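Local structure of putative acetoin utilization protein, acetoin dehydrogenase (Thermus thermophilus, 5AWE) at residues V14-P19 / T76-M81; G41-L46 / R83-V88; E132-K137 / I166-T171; G140-V145 / V182-G187. The protein is of unknown function but pairs two CBS domains with an ACT domain, a combination consistent with sensing a small ligand, and may relate to acetoin utilization. One frame throughout, in Å; residues are numbered along the deposited sequence.

Interaction 1. Residues V14-P19 / T76-M81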
# COMPACT_ATOMS: atom_id res chain seq x y z
N VAL A 14 20.74 5.60 -13.63
CA VAL A 14 20.48 5.60 -12.21
C VAL A 14 21.65 4.86 -11.58
O VAL A 14 22.44 4.23 -12.30
CB VAL A 14 19.11 4.90 -11.94
CG1 VAL A 14 19.31 3.43 -11.61
CG2 VAL A 14 18.34 5.64 -10.87
N ALA A 15 21.78 4.95 -10.26
CA ALA A 15 22.85 4.25 -9.55
C ALA A 15 22.26 3.12 -8.71
O ALA A 15 21.11 3.21 -8.26
CB ALA A 15 23.62 5.23 -8.67
N PRO A 16 23.04 2.06 -8.47
CA PRO A 16 22.58 0.91 -7.68
C PRO A 16 21.96 1.27 -6.32
O PRO A 16 21.05 0.59 -5.84
CB PRO A 16 23.84 0.05 -7.53
CG PRO A 16 24.73 0.48 -8.66
CD PRO A 16 24.46 1.94 -8.84
N ASP A 17 22.47 2.33 -5.70
CA ASP A 17 21.99 2.72 -4.38
C ASP A 17 20.82 3.68 -4.47
O ASP A 17 20.28 4.10 -3.45
CB ASP A 17 23.12 3.36 -3.57
CG ASP A 17 24.16 2.35 -3.11
OD1 ASP A 17 23.86 1.13 -3.13
OD2 ASP A 17 25.28 2.77 -2.73
N THR A 18 20.43 4.02 -5.69
CA THR A 18 19.19 4.77 -5.89
C THR A 18 18.03 3.98 -5.27
O THR A 18 17.91 2.77 -5.49
CB THR A 18 18.91 4.97 -7.40
OG1 THR A 18 20.01 5.65 -8.00
CG2 THR A 18 17.64 5.79 -7.60
N PRO A 19 17.17 4.64 -4.48
CA PRO A 19 16.05 3.93 -3.86
C PRO A 19 15.04 3.54 -4.94
O PRO A 19 14.76 4.32 -5.85
CB PRO A 19 15.46 4.95 -2.88
CG PRO A 19 16.52 5.99 -2.70
CD PRO A 19 17.24 6.04 -4.03
N THR A 76 16.76 -0.84 -2.58
CA THR A 76 17.57 -0.11 -3.56
C THR A 76 17.57 -0.79 -4.93
O THR A 76 17.33 -1.99 -5.03
CB THR A 76 19.03 0.03 -3.08
OG1 THR A 76 19.64 -1.27 -3.01
CG2 THR A 76 19.07 0.68 -1.71
N VAL A 77 17.85 -0.01 -5.96
CA VAL A 77 17.94 -0.51 -7.34
C VAL A 77 18.84 -1.74 -7.47
O VAL A 77 18.56 -2.64 -8.27
CB VAL A 77 18.45 0.61 -8.29
CG1 VAL A 77 18.80 0.05 -9.65
CG2 VAL A 77 17.37 1.68 -8.44
N ARG A 78 19.91 -1.78 -6.68
CA ARG A 78 20.86 -2.88 -6.75
C ARG A 78 20.21 -4.23 -6.48
O ARG A 78 20.63 -5.24 -7.04
CB ARG A 78 22.00 -2.66 -5.74
CG ARG A 78 23.14 -3.65 -5.91
CD ARG A 78 24.14 -3.57 -4.76
NE ARG A 78 24.58 -2.21 -4.49
CZ ARG A 78 25.56 -1.59 -5.15
NH1 ARG A 78 26.20 -2.23 -6.12
NH2 ARG A 78 25.90 -0.35 -4.83
N GLU A 79 19.18 -4.24 -5.64
CA GLU A 79 18.55 -5.49 -5.20
C GLU A 79 17.55 -6.04 -6.20
O GLU A 79 17.09 -7.18 -6.07
CB GLU A 79 17.86 -5.26 -3.85
CG GLU A 79 18.80 -4.78 -2.76
CD GLU A 79 18.12 -4.62 -1.41
OE1 GLU A 79 18.26 -3.54 -0.79
OE2 GLU A 79 17.45 -5.58 -0.97
N VAL A 80 17.22 -5.25 -7.22
CA VAL A 80 16.22 -5.68 -8.20
C VAL A 80 16.71 -5.59 -9.64
O VAL A 80 16.01 -6.01 -10.56
CB VAL A 80 14.93 -4.85 -8.06
CG1 VAL A 80 14.33 -5.05 -6.68
CG2 VAL A 80 15.23 -3.37 -8.29
N MSE A 81 17.90 -5.04 -9.85
CA MSE A 81 18.39 -4.86 -11.22
C MSE A 81 18.78 -6.18 -11.85
O MSE A 81 19.10 -7.16 -11.16
CB MSE A 81 19.57 -3.87 -11.25
CG MSE A 81 20.83 -4.30 -10.51
SE MSE A 81 22.11 -3.00 -10.52
CE MSE A 81 23.57 -4.00 -10.28
O HOH W 1 22.23 -1.42 -2.11
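Two backbone bonds join loop 14-19 to the turn at 76-81: V77 N donates to T18 O (2.8 Å, 167°), and R78 N to P16 O (2.8 Å). Both carbonyls belong to the type I turn from A15 to T18, in which T18 OG1 and T18 N bond to A15 O. Proline, its ring holding phi near the required value (-51°), suits the second place of the turn. P16 CB sits over the centre of the R78 guanidinium, 3.4 Å from R78 CZ. The bend at chi3 (-51°) folds the arginine back over this ring, and at the guanidinium edge R78 NH2 forms a salt bridge with D17 OD1 (3.0 Å), which it meets from above the carboxylate plane. V77 points CG1 at V14 CG1 (3.9 Å), tip to tip, while V77 CG2 lies against T18 CB; an alanine here would remove both methyls and would probably open a gap beside V14 CG1 and T18 CB. V77 also packs on V37 and V47 of the first CBS domain's hairpin. A water bonds D17 OD1 and T76 OG1. The contact thus sets buried V14 and V77 against an exposed ion pair of D17 and R78.

Interaction 2. Residues G41-L46 / R83-V88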
# COMPACT_ATOMS: atom_id res chain seq x y z
N GLY A 41 31.25 4.34 -13.59
CA GLY A 41 31.28 4.71 -14.99
C GLY A 41 31.10 3.51 -15.92
O GLY A 41 31.35 3.61 -17.12
N ARG A 42 30.69 2.38 -15.37
CA ARG A 42 30.38 1.23 -16.20
C ARG A 42 28.93 0.76 -16.00
O ARG A 42 28.32 1.02 -14.97
CB ARG A 42 31.37 0.10 -15.92
CG ARG A 42 31.03 -0.76 -14.72
CD ARG A 42 31.93 -1.99 -14.71
NE ARG A 42 32.20 -2.45 -16.07
CZ ARG A 42 32.93 -3.52 -16.37
NH1 ARG A 42 33.12 -3.85 -17.64
NH2 ARG A 42 33.48 -4.25 -15.40
N LEU A 43 28.39 0.07 -17.01
CA LEU A 43 27.04 -0.46 -16.95
C LEU A 43 27.01 -1.72 -16.09
O LEU A 43 27.65 -2.71 -16.43
CB LEU A 43 26.55 -0.79 -18.36
CG LEU A 43 25.08 -1.18 -18.53
CD1 LEU A 43 24.19 -0.02 -18.15
CD2 LEU A 43 24.84 -1.58 -19.97
N VAL A 44 26.28 -1.69 -14.98
CA VAL A 44 26.31 -2.82 -14.06
C VAL A 44 24.97 -3.52 -13.90
O VAL A 44 24.86 -4.50 -13.16
CB VAL A 44 26.82 -2.39 -12.65
CG1 VAL A 44 28.16 -1.69 -12.77
CG2 VAL A 44 25.79 -1.50 -11.96
N GLY A 45 23.95 -3.02 -14.58
CA GLY A 45 22.63 -3.60 -14.44
C GLY A 45 21.56 -2.84 -15.18
O GLY A 45 21.81 -1.77 -15.72
N LEU A 46 20.36 -3.40 -15.20
CA LEU A 46 19.25 -2.79 -15.91
C LEU A 46 17.94 -3.04 -15.18
O LEU A 46 17.70 -4.14 -14.65
CB LEU A 46 19.17 -3.36 -17.33
CG LEU A 46 18.22 -2.68 -18.33
CD1 LEU A 46 16.85 -3.29 -18.24
CD2 LEU A 46 18.18 -1.19 -18.06
N ARG A 83 21.11 -8.56 -14.39
CA ARG A 83 22.38 -8.73 -15.08
C ARG A 83 22.65 -10.19 -15.41
O ARG A 83 22.04 -11.10 -14.84
CB ARG A 83 23.53 -8.15 -14.24
CG ARG A 83 23.84 -8.88 -12.96
CD ARG A 83 24.92 -8.14 -12.16
NE ARG A 83 26.09 -7.81 -12.99
CZ ARG A 83 27.12 -7.08 -12.57
NH1 ARG A 83 28.13 -6.83 -13.39
NH2 ARG A 83 27.14 -6.59 -11.34
N PRO A 84 23.54 -10.44 -16.38
CA PRO A 84 24.24 -9.37 -17.10
C PRO A 84 23.29 -8.68 -18.09
O PRO A 84 22.32 -9.29 -18.55
CB PRO A 84 25.38 -10.11 -17.80
CG PRO A 84 24.85 -11.50 -17.99
CD PRO A 84 23.93 -11.78 -16.83
N VAL A 85 23.55 -7.42 -18.40
CA VAL A 85 22.68 -6.66 -19.29
C VAL A 85 22.95 -7.00 -20.76
O VAL A 85 24.10 -7.04 -21.18
CB VAL A 85 22.87 -5.14 -19.10
CG1 VAL A 85 21.85 -4.39 -19.94
CG2 VAL A 85 22.75 -4.77 -17.63
N VAL A 86 21.89 -7.24 -21.52
CA VAL A 86 22.05 -7.48 -22.95
C VAL A 86 22.07 -6.13 -23.67
O VAL A 86 21.19 -5.30 -23.47
CB VAL A 86 20.89 -8.34 -23.54
CG1 VAL A 86 20.71 -9.61 -22.70
CG2 VAL A 86 19.61 -7.55 -23.58
N THR A 87 23.10 -5.91 -24.49
CA THR A 87 23.28 -4.63 -25.17
C THR A 87 23.56 -4.82 -26.67
O THR A 87 23.79 -5.93 -27.13
CB THR A 87 24.43 -3.86 -24.54
OG1 THR A 87 25.66 -4.57 -24.77
CG2 THR A 87 24.21 -3.73 -23.05
N VAL A 88 23.51 -3.72 -27.41
CA VAL A 88 23.97 -3.69 -28.80
C VAL A 88 24.94 -2.53 -29.01
O VAL A 88 24.85 -1.50 -28.33
CB VAL A 88 22.81 -3.49 -29.80
CG1 VAL A 88 22.41 -4.82 -30.39
CG2 VAL A 88 21.63 -2.83 -29.10
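The guanidinium of R83 carries V44 O over the centre of one face, with R83 CZ 3.5 Å from that oxygen; the carbonyl meets the flat group from above instead of at its N-H edge, and no hydrogen bond joins the two segments. This is the place where the irregular segment 83-88, leading into strand 88-89, passes the second strand of the first CBS domain's beta hairpin. That strand carries a classic beta bulge, V44 and G45 both facing V37. R83 suits this exposed place because its long chain, bent at chi3 (-50°), can fold back across the bulge while its charge stays near solvent.

V85 supplies most of the apolar contact. CG1 stands anti to the backbone N (chi1 -174°) and touches both L46 CB, at 3.9 Å, and L43 CD2, the leucine crossing the valine at about a right angle. The other branch, V85 CG2, presses on the backbone of G45, 3.3 Å from G45 C. A compact branched residue is well suited to meeting three neighbours at once. Behind it, V85 also rests on P110 of strand 108-113, so it touches both the first hairpin and the strands of the second CBS repeat. Farther along this segment, the methyl of T87 faces the end of L43, T87 CG2 lying 3.8 Å from L43 CD2.

Interaction 3. Residues E132-K137 / I166-T171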
# COMPACT_ATOMS: atom_id res chain seq x y z
N GLU A 132 10.25 2.52 -42.17
CA GLU A 132 10.93 3.40 -43.10
C GLU A 132 11.60 2.64 -44.25
O GLU A 132 11.37 2.93 -45.42
CB GLU A 132 11.97 4.24 -42.35
CG GLU A 132 12.75 5.19 -43.24
CD GLU A 132 13.52 6.23 -42.43
OE1 GLU A 132 14.66 6.55 -42.80
OE2 GLU A 132 12.97 6.72 -41.41
N VAL A 133 12.44 1.65 -43.92
CA VAL A 133 13.27 1.03 -44.93
C VAL A 133 12.48 0.12 -45.87
O VAL A 133 12.92 -0.15 -46.99
CB VAL A 133 14.45 0.24 -44.30
CG1 VAL A 133 15.20 1.13 -43.31
CG2 VAL A 133 13.97 -1.05 -43.66
N LEU A 134 11.32 -0.35 -45.43
CA LEU A 134 10.46 -1.17 -46.28
C LEU A 134 9.40 -0.31 -46.99
O LEU A 134 8.68 -0.80 -47.86
CB LEU A 134 9.77 -2.26 -45.45
CG LEU A 134 10.62 -3.20 -44.57
CD1 LEU A 134 9.70 -4.18 -43.85
CD2 LEU A 134 11.64 -3.96 -45.39
N GLY A 135 9.31 0.96 -46.61
CA GLY A 135 8.44 1.89 -47.31
C GLY A 135 6.95 1.71 -47.03
O GLY A 135 6.12 1.94 -47.91
N LEU A 136 6.61 1.31 -45.81
CA LEU A 136 5.23 0.95 -45.49
C LEU A 136 4.34 2.19 -45.48
O LEU A 136 3.12 2.09 -45.40
CB LEU A 136 5.17 0.24 -44.13
CG LEU A 136 6.12 -0.95 -43.91
CD1 LEU A 136 5.85 -1.58 -42.55
CD2 LEU A 136 5.94 -1.98 -45.02
N LYS A 137 4.96 3.36 -45.57
CA LYS A 137 4.22 4.61 -45.57
C LYS A 137 4.29 5.33 -46.91
O LYS A 137 3.85 6.48 -47.01
CB LYS A 137 4.76 5.54 -44.48
CG LYS A 137 4.21 5.27 -43.09
CD LYS A 137 4.85 6.22 -42.09
CE LYS A 137 4.10 6.19 -40.76
NZ LYS A 137 2.69 6.67 -40.90
N ILE A 166 10.97 -0.36 -57.43
CA ILE A 166 10.83 -1.26 -56.29
C ILE A 166 11.51 -0.63 -55.08
O ILE A 166 12.65 -0.15 -55.17
CB ILE A 166 11.50 -2.60 -56.58
CG1 ILE A 166 10.86 -3.23 -57.81
CG2 ILE A 166 11.40 -3.51 -55.36
CD1 ILE A 166 11.80 -4.16 -58.56
N VAL A 167 10.81 -0.63 -53.95
CA VAL A 167 11.37 -0.07 -52.71
C VAL A 167 11.79 -1.16 -51.72
O VAL A 167 12.74 -0.98 -50.95
CB VAL A 167 10.36 0.89 -52.05
CG1 VAL A 167 10.87 1.35 -50.69
CG2 VAL A 167 10.14 2.09 -52.95
N SER A 168 11.08 -2.29 -51.75
CA SER A 168 11.44 -3.41 -50.89
C SER A 168 10.79 -4.72 -51.31
O SER A 168 9.67 -4.75 -51.83
CB SER A 168 11.08 -3.12 -49.43
OG SER A 168 9.67 -3.08 -49.26
N ILE A 169 11.51 -5.80 -51.07
CA ILE A 169 11.03 -7.15 -51.33
C ILE A 169 11.22 -7.98 -50.08
O ILE A 169 12.30 -7.96 -49.47
CB ILE A 169 11.81 -7.80 -52.50
CG1 ILE A 169 11.48 -7.08 -53.81
CG2 ILE A 169 11.46 -9.28 -52.62
CD1 ILE A 169 12.39 -7.44 -54.96
N ALA A 170 10.16 -8.70 -49.69
CA ALA A 170 10.26 -9.69 -48.62
C ALA A 170 9.76 -11.06 -49.08
O ALA A 170 8.89 -11.15 -49.98
CB ALA A 170 9.47 -9.23 -47.41
N THR A 171 10.31 -12.11 -48.48
CA THR A 171 9.88 -13.48 -48.77
C THR A 171 8.78 -13.92 -47.80
O THR A 171 9.06 -14.22 -46.65
CB THR A 171 11.05 -14.48 -48.66
OG1 THR A 171 12.08 -14.10 -49.57
CG2 THR A 171 10.59 -15.90 -48.99
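L134 and S168 bury the most surface here, followed by V167. The one polar link is S168 OG donating to L134 O at 2.9 Å, the hydroxyl tilted 22° from the carbonyl plane. S168 holds OG between its backbone N and carbonyl carbon (chi1 68°), a setting that turns the hydroxyl toward the last turn of helix 123-133. A serine is apt at this buried spot: it is small enough to sit close against the helix end, S168 CB lying 3.8 Å from L134 CA, and it brings a donor for a carbonyl there. The leucine directs most of its side chain elsewhere, yet CD2 still reaches back to S168 CB at 4.2 Å, and beyond the contact L134 packs on F130 of the second subunit. The helix closes at G135 in a Schellman motif, whose positive phi (75°) is easy for glycine; a beta carbon would also run into V167 CG1. That methyl instead rests near G135 CA (4.2 Å) and equally near L134 O. Strand 165-175, which meets this helix end, edges the ACT sheet within this chain; backbone bonds from I169 and T171 reach the second subunit, whose T171 OG1 bonds to V167 O.

Interaction 4. Residues G140-V145 / V182-G187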
# COMPACT_ATOMS: atom_id res chain seq x y z
N GLY A 140 1.77 3.56 -53.03
CA GLY A 140 2.09 2.67 -54.12
C GLY A 140 1.27 1.40 -54.01
O GLY A 140 0.12 1.44 -53.58
N LEU A 141 1.86 0.27 -54.41
CA LEU A 141 1.17 -1.01 -54.38
C LEU A 141 1.94 -2.06 -53.61
O LEU A 141 3.15 -2.20 -53.76
CB LEU A 141 0.91 -1.52 -55.80
CG LEU A 141 -0.11 -0.77 -56.66
CD1 LEU A 141 -0.44 -1.60 -57.91
CD2 LEU A 141 -1.37 -0.53 -55.84
N ARG A 142 1.21 -2.81 -52.80
CA ARG A 142 1.75 -3.99 -52.15
C ARG A 142 1.38 -5.22 -52.98
O ARG A 142 0.21 -5.58 -53.10
CB ARG A 142 1.17 -4.09 -50.74
CG ARG A 142 1.61 -5.30 -49.94
CD ARG A 142 0.81 -5.40 -48.66
NE ARG A 142 1.33 -6.38 -47.72
CZ ARG A 142 0.88 -7.63 -47.63
NH1 ARG A 142 -0.10 -8.04 -48.42
NH2 ARG A 142 1.38 -8.45 -46.71
N ILE A 143 2.39 -5.86 -53.56
CA ILE A 143 2.16 -6.95 -54.49
C ILE A 143 2.75 -8.24 -53.94
O ILE A 143 3.97 -8.34 -53.75
CB ILE A 143 2.80 -6.65 -55.87
CG1 ILE A 143 2.22 -5.35 -56.44
CG2 ILE A 143 2.55 -7.81 -56.85
CD1 ILE A 143 2.87 -4.90 -57.74
N THR A 144 1.90 -9.22 -53.68
CA THR A 144 2.38 -10.58 -53.43
C THR A 144 2.48 -11.28 -54.77
O THR A 144 1.50 -11.36 -55.51
CB THR A 144 1.42 -11.37 -52.53
OG1 THR A 144 1.24 -10.69 -51.29
CG2 THR A 144 2.00 -12.75 -52.25
N VAL A 145 3.66 -11.80 -55.08
CA VAL A 145 3.88 -12.48 -56.34
C VAL A 145 4.71 -13.74 -56.13
O VAL A 145 5.66 -13.75 -55.34
CB VAL A 145 4.59 -11.54 -57.35
CG1 VAL A 145 5.79 -10.88 -56.69
CG2 VAL A 145 5.03 -12.33 -58.58
N VAL A 182 6.55 -10.53 -51.11
CA VAL A 182 5.75 -9.34 -50.89
C VAL A 182 6.60 -8.16 -51.32
O VAL A 182 7.71 -7.93 -50.81
CB VAL A 182 5.33 -9.21 -49.38
CG1 VAL A 182 4.54 -7.93 -49.16
CG2 VAL A 182 4.47 -10.40 -48.99
N MSE A 183 6.10 -7.42 -52.30
CA MSE A 183 6.90 -6.42 -53.00
C MSE A 183 6.16 -5.10 -52.94
O MSE A 183 4.96 -5.06 -53.19
CB MSE A 183 7.13 -6.85 -54.46
CG MSE A 183 8.13 -6.00 -55.24
SE MSE A 183 8.13 -6.35 -57.03
CE MSE A 183 9.75 -6.24 -57.36
N ARG A 184 6.86 -4.04 -52.59
CA ARG A 184 6.26 -2.72 -52.63
C ARG A 184 6.87 -1.91 -53.74
O ARG A 184 8.08 -1.77 -53.83
CB ARG A 184 6.44 -2.02 -51.27
CG ARG A 184 5.45 -2.52 -50.24
CD ARG A 184 5.74 -2.04 -48.85
NE ARG A 184 4.83 -2.69 -47.89
CZ ARG A 184 3.59 -2.28 -47.63
NH1 ARG A 184 3.09 -1.21 -48.25
NH2 ARG A 184 2.84 -2.92 -46.75
N VAL A 185 6.01 -1.40 -54.62
CA VAL A 185 6.46 -0.66 -55.78
C VAL A 185 5.81 0.72 -55.77
O VAL A 185 4.69 0.88 -55.27
CB VAL A 185 6.08 -1.39 -57.09
CG1 VAL A 185 6.83 -2.74 -57.17
CG2 VAL A 185 4.57 -1.61 -57.15
N VAL A 186 6.53 1.71 -56.29
CA VAL A 186 6.06 3.09 -56.27
C VAL A 186 6.39 3.80 -57.57
O VAL A 186 7.14 3.28 -58.41
CB VAL A 186 6.70 3.90 -55.12
CG1 VAL A 186 6.34 3.28 -53.77
CG2 VAL A 186 8.20 3.94 -55.32
N GLY A 187 5.84 5.00 -57.72
CA GLY A 187 6.26 5.88 -58.79
C GLY A 187 5.44 5.74 -60.06
O GLY A 187 4.26 5.41 -60.02
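Strands 141-148 and 178-186 are antiparallel neighbours within the four-stranded sheet of the ACT domain, flanked by strands 203-209 and 165-175. Their short segments run 147° apart and 4.5 Å from each other at closest approach. L141 with V185 and I143 with M183 are the hydrogen-bonded pairs, each joined by two backbone bonds; that from I143 N to M183 O is 2.7 Å long and nearly straight. R142 with R184, between these two, and T144 with V182, beyond I143, are the non-hydrogen-bonded pairs.

The two faces differ in chemistry. On one, L141, I143, M183 and V185 are apolar; V185 CG2 meets I143 CD1 at 3.7 Å, the two side chains crossing at about a right angle. Beta-branched I143 and V185 suit an extended strand, and L141 and I143 pack on helix 193-199. On the other face, R142 runs extended, its CG anti to the backbone N (chi1 178°), and V182 CG1 lies over one face of its guanidinium, 3.8 Å from R142 NE. R184 NH2 lies at the edge of that group, 3.9 Å from R142 NE, with the two planes 65° apart. E95 of the second subunit forms salt bridges through OE1 with both R142 NE and R184 NH2, and probably offsets the two like charges; R184 NH1 also bonds to G210 O.

A leucine in place of R142 would remove one salt bridge, and that E95 would probably be left with R184 alone, weakening the tie between subunits. Paired arginines in a buried sheet face thus appear tolerable because a carboxylate from the partner chain completes them.

In the fold
Interactions 1 and 2 lie together, centres 13 Å apart, and both involve the hairpin 34-39 and 42-48, interaction 2 through its second strand and interaction 1 by packing on it. Their segments alternate along the chain, and together they hold the first CBS repeat against the early part of the second. Interactions 3 and 4 come later, 8 Å apart between centres, and share the ACT sheet, where strands 165-175 and 178-186 are neighbours; both touch the second subunit. The two pairs lie on opposite sides of the chain's centre, interaction 1 being about 50 Å from interaction 4 between centres. Interaction 3, where helix 123-133 ends, joins the CBS part to the ACT domain.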